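Local coordinates for protein LP04448p (Drosophila melanogaster, PDB 2QK2) that probably binds tubulin through its TOG domains and takes part in tracking growing microtubule plus ends, at residues Asp19-Leu24 / Val58-Lys63; Leu31-Leu36 / Val74-Lys79; Ser137-Leu142 / Leu174-Thr179; Arg159-Thr164 / Ile204-Asp209. One frame throughout, in Å; residues are numbered along the deposited sequence.

In the fold
The four contacts join alternate helices of the TOG solenoid, each skipping one helix in the sequence. Contacts 1 and 2 interlock near the N-terminal end: their segments alternate along the chain, their centres lie about 9 Å apart, and a salt bridge of 2.6 Å from K23 NZ to E34 OE1 ties them together. Contacts 3 and 4 repeat this interlocked order beyond the chain's centre, with centres about 15 Å apart and a light touch of 4.2 Å between L174 CD1 and M207 CG. The two pairs do not meet; the centres of contacts 1 and 4 are about 36 Å apart. In related TOG domains, tubulin is bound by loops along one edge of such a solenoid.

Contact 1 (Asp19-Leu24 / Val58-Lys63); sequences DFYDKL and VSALKK
With chi1 at -63° for Y21 and -84° for L24, both side chains have CG anti to the carbonyl carbon and beside the backbone N, and both converge on the methyl group of A60. The contact belongs to the HEAT-repeat solenoid of a TOG domain: the short helix 20-24 lies beside helix 55-67, and helix 29-45, which comes between them in the sequence, backs the pair through F20, L24 and L61. A60 CB points at the neighbouring helix and is held from two directions. The Y21 ring presents its edge, with CE2 3.9 Å from A60 CB and the methyl near the plane of the ring. L24 arrives by one branch, CD1 standing 3.9 Å from the same A60 CB; its extended chi2 of -179° carries that methyl forward to the tip of the side chain. A small residue thus serves as the common floor for an aromatic edge and a leucine methyl, and the backbones come as near as 7.5 Å between the CA atoms of Y21 and A60. The turn of the Y21 ring is limited from within its own helix, because F20 CD2 sits 3.5 Å above the plane of that ring and over its centre. Beyond this apolar patch, K63 extends toward the backbone of L24, and its NZ also forms a salt bridge with E25 OE2. A single water links the segments there, accepting from K63 NZ at 2.9 Å and donating to L24 O at 2.8 Å.

Contact 2 (Leu31-Leu36 / Val74-Lys79); sequences LRKESL and VAMAGK
Apolar contacts carry this interface, and the selenomethionine M76 supplies most of them. Its chain leaves helix 71-88 extended through chi2, then bends at chi3 (79°), which turns the terminal CE methyl in against L36: CE lies 3.9 Å from L36 CB and equally near the backbone C of that residue. The selenium atom, at the bend, lies 4.0 Å from K33 CG, touching the aliphatic root of the lysine and not its charged end. L36 answers with its CD1 branch, which passes alongside M76 CB at 4.0 Å and goes on toward the base of A77, 4.2 Å from A77 CB. The two long side chains therefore overlap obliquely, each with its tip beside the root of the other. Such side-by-side stacking of nearly parallel helices within one layer is a mark of the HEAT solenoid; here the local axes approach to 10.3 Å and run 17° apart, while helix 55-67 of the other layer covers L36 through L61 and A77 through V64 and I65. Polar groups of these segments find their partners elsewhere. K33 bends away at chi3 and chi4 to bring its NZ to E37 OE2 in a salt bridge, and R32 NE pairs with D68 OD2. The buried hydroxyl of S35 is hydrogen-bonded to F20 O, which fastens helix 29-45 to the helix before it.

Contact 3 (Ser137-Leu142 / Leu174-Thr179); sequences SIVESL and LKLLTT
V139 and L176 meet through methyl groups, and V139 is the side chain to follow outward. From the backbone its CB points directly at helix 171-185 and divides into two branches. CG1, anti to the backbone N (chi1 173°), comes no nearer to L176 than 4.4 Å, at L176 CD1. CG2, which lies anti to the carbonyl carbon, does the main work: it is 3.8 Å from both CG and CD2 of L176, nestling against the fork of the leucine as the two side chains cross at a slant. The same CG2 looks across to L177 CD1 at 4.4 Å, a looser touch, so that one valine methyl meets two successive leucines. An unstaggered first torsion, -112°, accompanies the turn of L177 CD1 toward V139. Flanking residues extend the apolar seam, with I138 leaning on F156 and I157 of helix 147-161 and L142 reaching S180 and L181. Within helix 171-185 two threonines turn their hydroxyls back on the preceding turn. T178 OG1 donates to L174 O at 2.7 Å, while T178 N binds that oxygen from the other face of its carbonyl plane; T179 OG1 does likewise to K175 O at 2.9 Å, from above the plane. Both hydroxyls bond within their own helix; the contact itself is between hydrocarbon groups. A two-helix seam of this kind, in which helices 131-141 and 171-185 lie side by side with helix 147-161 behind them, is that of the HEAT-repeat solenoid of TOG domains.

Contact 4 (Arg159-Thr164 / Ile204-Asp209); sequences RALTRT and IKLMGD
L206 pushes its forked end over the backbone of L161 and T164, overlapping their carbonyl groups as much as their side chains. Its CG is anti to the backbone N (chi1 179°), which throws the fork forward: CD1 closes to 3.3 Å from T164 O, and CD2 lies 3.7 Å from L161 O. CD2 also meets its namesake L161 CD2 at 4.1 Å, and T164 CB at 4.2 Å, so that two oxygens and two apolar groups line the side of the leucine that faces 159-164. P166 and I236 from the adjoining loops add to this casing. The helices joined, 147-161 and 190-207, are neighbours in one layer of the HEAT solenoid, and the contact lies toward the C-terminal side of both. On the 159-164 side, T164 OG1 donates to A160 O at 2.7 Å from well above the carbonyl plane (52° out of it), while R163 N takes the same oxygen from the other face. The T164 hydroxyl is further bonded to Y126 OH of helix 112-126, a second bond that probably steadies the residue against which L206 packs. If L206 were a serine, the fork would be gone and the place between L161 and T164 would probably be left as a gap, with L161 CD2 deprived of its mate. T162 OG1 donates to R159 O at 2.6 Å, one turn back. Helix 190-207 closes at G208, whose N reaches I204 O at 2.7 Å and whose positive phi of 97° carries the chain out of the helix.

Contact 1 (Asp19-Leu24 / Val58-Lys63)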
# COMPACT_ATOMS: atom_id res chain seq x y z
N ASP A 19 23.96 -16.88 0.75
CA ASP A 19 22.97 -17.84 1.23
C ASP A 19 21.64 -17.16 1.58
O ASP A 19 20.79 -17.74 2.25
CB ASP A 19 23.51 -18.61 2.44
CG ASP A 19 23.85 -17.70 3.60
OD1 ASP A 19 23.78 -16.46 3.44
OD2 ASP A 19 24.19 -18.23 4.68
N PHE A 20 21.48 -15.93 1.10
CA PHE A 20 20.26 -15.18 1.36
C PHE A 20 19.00 -16.00 1.09
O PHE A 20 18.15 -16.16 1.97
CB PHE A 20 20.23 -13.92 0.50
CG PHE A 20 18.98 -13.11 0.66
CD1 PHE A 20 18.83 -12.23 1.73
CD2 PHE A 20 17.92 -13.27 -0.23
CE1 PHE A 20 17.65 -11.52 1.92
CE2 PHE A 20 16.72 -12.56 -0.06
CZ PHE A 20 16.59 -11.68 1.03
N TYR A 21 18.87 -16.52 -0.13
CA TYR A 21 17.69 -17.29 -0.49
C TYR A 21 17.58 -18.65 0.19
O TYR A 21 16.49 -19.05 0.61
CB TYR A 21 17.61 -17.43 -2.02
CG TYR A 21 17.46 -16.09 -2.71
CD1 TYR A 21 18.56 -15.43 -3.24
CD2 TYR A 21 16.21 -15.46 -2.78
CE1 TYR A 21 18.44 -14.16 -3.82
CE2 TYR A 21 16.07 -14.19 -3.36
CZ TYR A 21 17.19 -13.55 -3.87
OH TYR A 21 17.06 -12.29 -4.43
N ASP A 22 18.70 -19.37 0.33
CA ASP A 22 18.65 -20.67 0.99
C ASP A 22 18.17 -20.53 2.43
O ASP A 22 17.33 -21.30 2.89
CB ASP A 22 20.02 -21.35 0.96
CG ASP A 22 20.41 -21.84 -0.43
OD1 ASP A 22 19.50 -22.06 -1.26
OD2 ASP A 22 21.62 -22.01 -0.68
N LYS A 23 18.69 -19.55 3.16
CA LYS A 23 18.27 -19.37 4.55
C LYS A 23 16.78 -19.08 4.69
O LYS A 23 16.15 -19.51 5.66
CB LYS A 23 19.08 -18.27 5.22
CG LYS A 23 20.40 -18.72 5.82
CD LYS A 23 21.00 -17.57 6.63
CE LYS A 23 22.23 -17.97 7.40
NZ LYS A 23 22.78 -16.77 8.10
N LEU A 24 16.22 -18.33 3.73
CA LEU A 24 14.80 -18.00 3.78
C LEU A 24 13.94 -19.26 3.69
O LEU A 24 12.76 -19.24 4.03
CB LEU A 24 14.43 -17.04 2.65
CG LEU A 24 14.68 -15.55 2.94
CD1 LEU A 24 14.25 -14.70 1.75
CD2 LEU A 24 13.91 -15.15 4.19
N VAL A 58 11.74 -9.72 -4.86
CA VAL A 58 10.35 -9.38 -4.60
C VAL A 58 9.52 -10.64 -4.33
O VAL A 58 8.69 -10.68 -3.42
CB VAL A 58 9.73 -8.58 -5.78
CG1 VAL A 58 8.23 -8.33 -5.54
CG2 VAL A 58 10.46 -7.23 -5.92
N SER A 59 9.76 -11.68 -5.12
CA SER A 59 9.04 -12.94 -4.94
C SER A 59 9.36 -13.54 -3.56
O SER A 59 8.46 -14.03 -2.88
CB SER A 59 9.43 -13.92 -6.04
OG SER A 59 8.70 -15.14 -5.93
N ALA A 60 10.63 -13.49 -3.16
CA ALA A 60 11.03 -14.03 -1.86
C ALA A 60 10.34 -13.28 -0.73
O ALA A 60 9.85 -13.89 0.22
CB ALA A 60 12.56 -13.94 -1.71
N LEU A 61 10.30 -11.95 -0.83
CA LEU A 61 9.65 -11.15 0.20
C LEU A 61 8.15 -11.42 0.24
O LEU A 61 7.57 -11.56 1.31
CB LEU A 61 9.91 -9.66 -0.04
CG LEU A 61 11.37 -9.23 0.17
CD1 LEU A 61 11.51 -7.74 -0.14
CD2 LEU A 61 11.79 -9.52 1.62
N LYS A 62 7.52 -11.52 -0.93
CA LYS A 62 6.09 -11.79 -0.99
C LYS A 62 5.78 -13.14 -0.34
O LYS A 62 4.77 -13.28 0.36
CB LYS A 62 5.59 -11.83 -2.44
CG LYS A 62 5.66 -10.49 -3.17
CD LYS A 62 4.44 -10.28 -4.06
CE LYS A 62 4.25 -11.42 -5.05
NZ LYS A 62 5.26 -11.41 -6.14
N LYS A 63 6.64 -14.12 -0.58
CA LYS A 63 6.43 -15.45 0.00
C LYS A 63 6.42 -15.37 1.53
O LYS A 63 5.56 -15.96 2.18
CB LYS A 63 7.52 -16.41 -0.49
CG LYS A 63 7.43 -17.81 0.12
CD LYS A 63 8.34 -18.78 -0.61
CE LYS A 63 8.42 -20.13 0.10
NZ LYS A 63 9.22 -20.06 1.36
O HOH W 1 10.50 -17.99 2.96

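Contact 2 (Leu31-Leu36 / Val74-Lys79)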
# COMPACT_ATOMS: atom_id res chain seq x y z
N LEU A 31 16.79 -18.40 11.41
CA LEU A 31 17.66 -18.45 10.24
C LEU A 31 17.04 -17.58 9.15
O LEU A 31 17.75 -16.88 8.43
CB LEU A 31 17.83 -19.90 9.75
CG LEU A 31 18.59 -20.84 10.69
CD1 LEU A 31 18.77 -22.20 10.02
CD2 LEU A 31 19.95 -20.24 11.02
N ARG A 32 15.72 -17.62 9.03
CA ARG A 32 15.05 -16.80 8.03
C ARG A 32 15.28 -15.34 8.43
O ARG A 32 15.54 -14.49 7.57
CB ARG A 32 13.55 -17.13 7.98
CG ARG A 32 13.24 -18.59 7.63
CD ARG A 32 11.85 -18.79 7.03
NE ARG A 32 10.76 -18.54 7.97
CZ ARG A 32 10.46 -19.31 9.01
NH1 ARG A 32 11.17 -20.41 9.27
NH2 ARG A 32 9.44 -18.99 9.80
N LYS A 33 15.20 -15.06 9.73
CA LYS A 33 15.42 -13.71 10.25
C LYS A 33 16.79 -13.17 9.83
O LYS A 33 16.93 -11.99 9.49
CB LYS A 33 15.33 -13.71 11.78
CG LYS A 33 15.80 -12.40 12.42
CD LYS A 33 15.83 -12.49 13.93
CE LYS A 33 16.88 -13.48 14.41
NZ LYS A 33 18.27 -12.99 14.19
N GLU A 34 17.80 -14.03 9.85
CA GLU A 34 19.15 -13.59 9.48
C GLU A 34 19.24 -13.01 8.07
O GLU A 34 19.93 -12.01 7.86
CB GLU A 34 20.14 -14.75 9.66
CG GLU A 34 20.16 -15.27 11.10
CD GLU A 34 21.26 -16.28 11.38
OE1 GLU A 34 21.65 -17.03 10.45
OE2 GLU A 34 21.73 -16.34 12.54
N SER A 35 18.55 -13.61 7.10
CA SER A 35 18.57 -13.08 5.74
C SER A 35 17.88 -11.72 5.69
O SER A 35 18.42 -10.77 5.12
CB SER A 35 17.85 -14.03 4.76
OG SER A 35 18.67 -15.14 4.41
N LEU A 36 16.70 -11.62 6.29
CA LEU A 36 15.96 -10.36 6.29
C LEU A 36 16.71 -9.24 7.03
O LEU A 36 16.65 -8.08 6.62
CB LEU A 36 14.55 -10.56 6.87
CG LEU A 36 13.64 -11.52 6.08
CD1 LEU A 36 12.27 -11.58 6.74
CD2 LEU A 36 13.50 -11.06 4.63
N VAL A 74 6.99 -11.60 9.00
CA VAL A 74 6.06 -10.95 8.09
C VAL A 74 6.31 -9.44 8.12
O VAL A 74 6.44 -8.80 7.07
CB VAL A 74 4.60 -11.25 8.48
CG1 VAL A 74 3.65 -10.39 7.65
CG2 VAL A 74 4.31 -12.73 8.26
N ALA A 75 6.41 -8.87 9.33
CA ALA A 75 6.66 -7.44 9.49
C ALA A 75 7.99 -7.03 8.88
O ALA A 75 8.09 -6.01 8.20
CB ALA A 75 6.63 -7.05 10.97
N MSE A 76 9.04 -7.82 9.13
CA MSE A 76 10.35 -7.50 8.58
C MSE A 76 10.32 -7.54 7.05
O MSE A 76 10.92 -6.68 6.38
CB MSE A 76 11.41 -8.49 9.07
CG MSE A 76 11.76 -8.41 10.56
SE MSE A 76 13.16 -9.73 10.96
CE MSE A 76 14.69 -8.78 10.31
N ALA A 77 9.65 -8.54 6.49
CA ALA A 77 9.55 -8.68 5.05
C ALA A 77 8.74 -7.52 4.46
O ALA A 77 9.05 -7.02 3.38
CB ALA A 77 8.90 -10.02 4.69
N GLY A 78 7.71 -7.08 5.18
CA GLY A 78 6.92 -5.96 4.72
C GLY A 78 7.76 -4.70 4.70
O GLY A 78 7.74 -3.94 3.74
N LYS A 79 8.53 -4.49 5.77
CA LYS A 79 9.40 -3.32 5.86
C LYS A 79 10.42 -3.32 4.72
O LYS A 79 10.60 -2.31 4.04
CB LYS A 79 10.13 -3.32 7.22
CG LYS A 79 11.03 -2.12 7.44
CD LYS A 79 10.21 -0.84 7.49
CE LYS A 79 11.07 0.37 7.79
NZ LYS A 79 10.23 1.61 7.88

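Contact 3 (Ser137-Leu142 / Leu174-Thr179)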
# COMPACT_ATOMS: atom_id res chain seq x y z
N SER A 137 -7.79 -5.03 -8.46
CA SER A 137 -7.36 -5.59 -7.18
C SER A 137 -7.98 -4.83 -6.02
O SER A 137 -8.49 -5.43 -5.07
CB SER A 137 -5.83 -5.54 -7.07
OG SER A 137 -5.23 -6.31 -8.09
N ILE A 138 -7.93 -3.50 -6.10
CA ILE A 138 -8.48 -2.65 -5.05
C ILE A 138 -9.97 -2.91 -4.85
O ILE A 138 -10.41 -3.19 -3.73
CB ILE A 138 -8.27 -1.16 -5.39
CG1 ILE A 138 -6.77 -0.85 -5.44
CG2 ILE A 138 -8.97 -0.27 -4.36
CD1 ILE A 138 -6.44 0.59 -5.78
N VAL A 139 -10.74 -2.83 -5.93
CA VAL A 139 -12.18 -3.04 -5.86
C VAL A 139 -12.51 -4.45 -5.36
O VAL A 139 -13.40 -4.64 -4.53
CB VAL A 139 -12.84 -2.80 -7.24
CG1 VAL A 139 -14.31 -3.18 -7.21
CG2 VAL A 139 -12.69 -1.33 -7.62
N GLU A 140 -11.78 -5.44 -5.86
CA GLU A 140 -12.00 -6.82 -5.44
C GLU A 140 -11.76 -6.95 -3.94
O GLU A 140 -12.48 -7.65 -3.24
CB GLU A 140 -11.07 -7.76 -6.20
CG GLU A 140 -11.25 -9.23 -5.87
CD GLU A 140 -10.27 -10.12 -6.62
OE1 GLU A 140 -10.30 -10.10 -7.87
OE2 GLU A 140 -9.47 -10.82 -5.96
N SER A 141 -10.74 -6.25 -3.44
CA SER A 141 -10.41 -6.31 -2.02
C SER A 141 -11.49 -5.68 -1.14
O SER A 141 -11.70 -6.11 -0.01
CB SER A 141 -9.06 -5.63 -1.78
OG SER A 141 -8.62 -5.85 -0.45
N LEU A 142 -12.17 -4.65 -1.65
CA LEU A 142 -13.23 -4.01 -0.88
C LEU A 142 -14.40 -4.97 -0.69
O LEU A 142 -15.30 -4.72 0.11
CB LEU A 142 -13.71 -2.73 -1.57
CG LEU A 142 -12.81 -1.50 -1.42
CD1 LEU A 142 -13.36 -0.35 -2.25
CD2 LEU A 142 -12.72 -1.10 0.06
N LEU A 174 -13.82 7.08 -11.14
CA LEU A 174 -14.42 7.83 -10.04
C LEU A 174 -15.71 7.14 -9.61
O LEU A 174 -15.95 6.93 -8.42
CB LEU A 174 -14.72 9.27 -10.47
CG LEU A 174 -15.39 10.12 -9.37
CD1 LEU A 174 -14.41 10.27 -8.22
CD2 LEU A 174 -15.80 11.49 -9.91
N LYS A 175 -16.55 6.80 -10.58
CA LYS A 175 -17.82 6.14 -10.27
C LYS A 175 -17.60 4.76 -9.64
O LYS A 175 -18.27 4.41 -8.67
CB LYS A 175 -18.66 6.01 -11.54
CG LYS A 175 -19.09 7.36 -12.12
CD LYS A 175 -19.53 7.25 -13.57
CE LYS A 175 -20.85 6.51 -13.71
NZ LYS A 175 -21.98 7.33 -13.21
N LEU A 176 -16.67 3.99 -10.19
CA LEU A 176 -16.38 2.65 -9.68
C LEU A 176 -15.88 2.71 -8.23
O LEU A 176 -16.32 1.95 -7.37
CB LEU A 176 -15.33 1.97 -10.55
CG LEU A 176 -14.86 0.58 -10.08
CD1 LEU A 176 -16.02 -0.40 -10.15
CD2 LEU A 176 -13.71 0.11 -10.96
N LEU A 177 -14.96 3.63 -7.97
CA LEU A 177 -14.41 3.78 -6.63
C LEU A 177 -15.47 4.24 -5.64
O LEU A 177 -15.60 3.68 -4.56
CB LEU A 177 -13.26 4.79 -6.67
CG LEU A 177 -11.83 4.30 -6.43
CD1 LEU A 177 -11.60 2.93 -7.02
CD2 LEU A 177 -10.87 5.31 -7.04
N THR A 178 -16.24 5.26 -6.02
CA THR A 178 -17.28 5.78 -5.14
C THR A 178 -18.33 4.71 -4.84
O THR A 178 -18.69 4.48 -3.68
CB THR A 178 -17.97 7.02 -5.76
OG1 THR A 178 -16.98 7.99 -6.13
CG2 THR A 178 -18.93 7.66 -4.75
N THR A 179 -18.82 4.05 -5.89
CA THR A 179 -19.81 2.99 -5.73
C THR A 179 -19.33 1.92 -4.77
O THR A 179 -20.06 1.50 -3.87
CB THR A 179 -20.13 2.32 -7.09
OG1 THR A 179 -20.80 3.25 -7.94
CG2 THR A 179 -21.02 1.09 -6.89

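Contact 4 (Arg159-Thr164 / Ile204-Asp209)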
# COMPACT_ATOMS: atom_id res chain seq x y z
N ARG A 159 -5.16 7.21 1.89
CA ARG A 159 -3.77 7.66 1.88
C ARG A 159 -3.29 7.84 0.44
O ARG A 159 -2.61 8.82 0.11
CB ARG A 159 -2.87 6.67 2.62
CG ARG A 159 -3.20 6.51 4.10
CD ARG A 159 -2.09 5.77 4.85
NE ARG A 159 -1.78 4.47 4.25
CZ ARG A 159 -2.48 3.35 4.44
NH1 ARG A 159 -3.55 3.34 5.23
NH2 ARG A 159 -2.10 2.23 3.82
N ALA A 160 -3.66 6.91 -0.44
CA ALA A 160 -3.25 6.99 -1.84
C ALA A 160 -3.76 8.28 -2.51
O ALA A 160 -3.02 8.97 -3.21
CB ALA A 160 -3.78 5.77 -2.61
N LEU A 161 -5.04 8.59 -2.27
CA LEU A 161 -5.65 9.78 -2.86
C LEU A 161 -4.95 11.08 -2.49
O LEU A 161 -4.92 12.02 -3.30
CB LEU A 161 -7.14 9.84 -2.47
CG LEU A 161 -8.02 8.78 -3.14
CD1 LEU A 161 -9.42 8.78 -2.52
CD2 LEU A 161 -8.11 9.05 -4.64
N THR A 162 -4.37 11.15 -1.29
CA THR A 162 -3.67 12.36 -0.87
C THR A 162 -2.41 12.58 -1.71
O THR A 162 -1.80 13.65 -1.65
CB THR A 162 -3.24 12.31 0.61
OG1 THR A 162 -2.27 11.27 0.78
CG2 THR A 162 -4.44 12.04 1.51
N ARG A 163 -2.02 11.57 -2.49
CA ARG A 163 -0.83 11.68 -3.32
C ARG A 163 -1.16 11.33 -4.77
O ARG A 163 -0.34 10.76 -5.48
CB ARG A 163 0.26 10.73 -2.82
CG ARG A 163 0.70 11.01 -1.39
CD ARG A 163 1.64 9.93 -0.89
NE ARG A 163 1.85 10.02 0.55
CZ ARG A 163 2.55 10.99 1.14
NH1 ARG A 163 3.12 11.94 0.42
NH2 ARG A 163 2.68 11.00 2.47
N THR A 164 -2.36 11.68 -5.19
CA THR A 164 -2.79 11.38 -6.54
C THR A 164 -3.18 12.64 -7.31
O THR A 164 -3.76 13.57 -6.75
CB THR A 164 -4.00 10.42 -6.52
OG1 THR A 164 -3.65 9.25 -5.77
CG2 THR A 164 -4.38 10.01 -7.93
N ILE A 204 -13.42 13.56 -2.14
CA ILE A 204 -14.09 14.83 -2.40
C ILE A 204 -13.07 15.97 -2.31
O ILE A 204 -13.09 16.91 -3.12
CB ILE A 204 -15.23 15.10 -1.38
CG1 ILE A 204 -16.30 14.01 -1.47
CG2 ILE A 204 -15.85 16.46 -1.65
CD1 ILE A 204 -17.44 14.20 -0.48
N LYS A 205 -12.19 15.87 -1.32
CA LYS A 205 -11.13 16.86 -1.13
C LYS A 205 -10.31 17.00 -2.41
O LYS A 205 -9.95 18.10 -2.82
CB LYS A 205 -10.20 16.44 0.01
CG LYS A 205 -10.04 17.47 1.10
CD LYS A 205 -9.37 18.74 0.59
CE LYS A 205 -9.60 19.90 1.55
NZ LYS A 205 -9.35 19.54 2.99
N LEU A 206 -10.01 15.87 -3.05
CA LEU A 206 -9.21 15.88 -4.27
C LEU A 206 -9.95 16.22 -5.56
O LEU A 206 -9.45 16.99 -6.38
CB LEU A 206 -8.53 14.51 -4.46
CG LEU A 206 -7.67 14.34 -5.72
CD1 LEU A 206 -6.37 15.11 -5.54
CD2 LEU A 206 -7.37 12.87 -5.96
N MSE A 207 -11.13 15.64 -5.75
CA MSE A 207 -11.88 15.86 -6.98
C MSE A 207 -12.89 17.01 -6.96
O MSE A 207 -13.35 17.45 -8.01
CB MSE A 207 -12.59 14.57 -7.40
CG MSE A 207 -11.67 13.36 -7.54
SE MSE A 207 -10.21 13.62 -8.80
CE MSE A 207 -11.19 13.43 -10.46
N GLY A 208 -13.24 17.48 -5.76
CA GLY A 208 -14.21 18.57 -5.67
C GLY A 208 -15.63 18.10 -5.40
O GLY A 208 -16.05 17.05 -5.90
N ASP A 209 -16.37 18.88 -4.63
CA ASP A 209 -17.75 18.56 -4.28
C ASP A 209 -18.67 18.34 -5.48
O ASP A 209 -19.42 17.36 -5.53
CB ASP A 209 -18.34 19.68 -3.41
CG ASP A 209 -18.75 19.20 -2.04
OD1 ASP A 209 -19.66 18.34 -1.95
OD2 ASP A 209 -18.17 19.68 -1.03